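Local coordinates for protein putative NADH-depentdent flavin oxidoreductase (Cupriavidus metallidurans, PDB 5OCS) that probably acts as an FMN-dependent ene-reductase of the Old Yellow Enzyme family, using a nicotinamide cofactor to reduce its bound flavin, at residues G43-A46 / L52-I55. Sequence-based numbering, arbitrary orientation.
Sequences GQMA and LLII
Leu53 sends its forked end from the strand onto the last turn of the helix, one methyl for each of two neighbouring residues. CD1 meets the CB of Met45 at 3.9 Å, and CD2 lies alongside the methyl of Ala46, with 4.3 Å between Leu53 CD2 and Ala46 CB. The reach depends on the first torsion of the leucine: CG stands opposite the backbone N (chi1 167°), which extends the isobutyl group from the strand toward the helix. Met45 is touched near its root. Its CB points at the strand, but the chain bends at chi2 (-56°) and again at chi3, so the thioether turns off and the CE methyl ends well away from Leu53. Beyond the contact the Met45 side chain packs on Ile21 and on Pro331.

Strand 19-21, helix 36-46 and strand 52-59 form the first right-handed beta-alpha-beta unit of the TIM barrel, and the contact lies where the chain, five loop residues after the helix, enters the second strand. Because its side chain points at helix 36-46, Leu53 faces the layer between strands and helices, where it also touches Ile21 on the first strand. At Ala46 the small side chain lets the helix backbone come near the strand: the CA atoms of Ala46 and Leu53 are 6.6 Å apart, the nearest pair between segments 43-46 and 52-55, and the same residue packs against Ile95 and against Val89 of helix 76-92. A branched, purely apolar leucine suits this small, buried patch of apolar contact, while its backbone is engaged by Ala96 and Thr98 of the next strand. On the helix face turned to the other subunit, Gln44 OE1 accepts a hydrogen bond from Arg332 of that second subunit.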
loop_
_atom_site.group_PDB
_atom_site.type_symbol
_atom_site.label_atom_id
_atom_site.label_comp_id
_atom_site.label_asym_id
_atom_site.label_seq_id
_atom_site.Cartn_x
_atom_site.Cartn_y
_atom_site.Cartn_z
ATOM N N GLY D 43 -6.548 0.902 2.039
ATOM C CA GLY D 43 -5.682 2.077 2.252
ATOM C C GLY D 43 -4.742 2.349 1.077
ATOM O O GLY D 43 -4.686 3.499 0.562
ATOM N N GLN D 44 -4.046 1.309 0.591
ATOM C CA GLN D 44 -3.212 1.457 -0.638
ATOM C C GLN D 44 -4.021 1.941 -1.801
ATOM O O GLN D 44 -3.612 2.846 -2.521
ATOM C CB GLN D 44 -2.634 0.121 -1.156
ATOM C CG GLN D 44 -1.559 -0.431 -0.324
ATOM C CD GLN D 44 -1.298 -1.868 -0.734
ATOM O OE1 GLN D 44 -0.701 -2.126 -1.792
ATOM N NE2 GLN D 44 -1.771 -2.803 0.074
ATOM N N MET D 45 -5.115 1.250 -2.071
ATOM C CA MET D 45 -5.922 1.608 -3.219
ATOM C C MET D 45 -6.360 3.076 -3.149
ATOM O O MET D 45 -6.282 3.802 -4.149
ATOM C CB MET D 45 -7.144 0.684 -3.311
ATOM C CG MET D 45 -6.877 -0.762 -3.653
ATOM S SD MET D 45 -5.979 -1.114 -5.182
ATOM C CE MET D 45 -4.313 -1.221 -4.650
ATOM N N ALA D 46 -6.783 3.520 -1.953
ATOM C CA ALA D 46 -7.290 4.861 -1.756
ATOM C C ALA D 46 -6.217 5.941 -1.918
ATOM O O ALA D 46 -6.587 7.105 -2.144
ATOM C CB ALA D 46 -7.974 4.995 -0.390
ATOM N N LEU D 52 -11.629 7.099 -8.482
ATOM C CA LEU D 52 -12.725 6.356 -7.946
ATOM C C LEU D 52 -12.224 4.993 -7.434
ATOM O O LEU D 52 -11.505 4.257 -8.114
ATOM C CB LEU D 52 -13.757 6.165 -9.056
ATOM C CG LEU D 52 -14.987 5.386 -8.621
ATOM C CD1 LEU D 52 -15.787 6.054 -7.487
ATOM C CD2 LEU D 52 -15.871 5.072 -9.821
ATOM N N LEU D 53 -12.621 4.673 -6.217
ATOM C CA LEU D 53 -12.398 3.340 -5.675
ATOM C C LEU D 53 -13.758 2.661 -5.551
ATOM O O LEU D 53 -14.730 3.251 -5.019
ATOM C CB LEU D 53 -11.750 3.462 -4.296
ATOM C CG LEU D 53 -11.712 2.193 -3.437
ATOM C CD1 LEU D 53 -10.926 1.066 -4.057
ATOM C CD2 LEU D 53 -11.143 2.548 -2.078
ATOM N N ILE D 54 -13.860 1.416 -6.012
ATOM C CA ILE D 54 -15.057 0.630 -5.838
ATOM C C ILE D 54 -14.669 -0.552 -4.987
ATOM O O ILE D 54 -13.884 -1.386 -5.457
ATOM C CB ILE D 54 -15.624 0.098 -7.177
ATOM C CG1 ILE D 54 -15.755 1.234 -8.191
ATOM C CG2 ILE D 54 -16.984 -0.554 -6.933
ATOM C CD1 ILE D 54 -16.227 0.817 -9.581
ATOM N N ILE D 55 -15.213 -0.600 -3.762
ATOM C CA ILE D 55 -14.958 -1.674 -2.838
ATOM C C ILE D 55 -15.518 -2.982 -3.425
ATOM O O ILE D 55 -16.552 -2.958 -4.112
ATOM C CB ILE D 55 -15.538 -1.359 -1.432
ATOM C CG1 ILE D 55 -14.727 -0.242 -0.745
ATOM C CG2 ILE D 55 -15.527 -2.579 -0.506
ATOM C CD1 ILE D 55 -15.453 0.455 0.383
#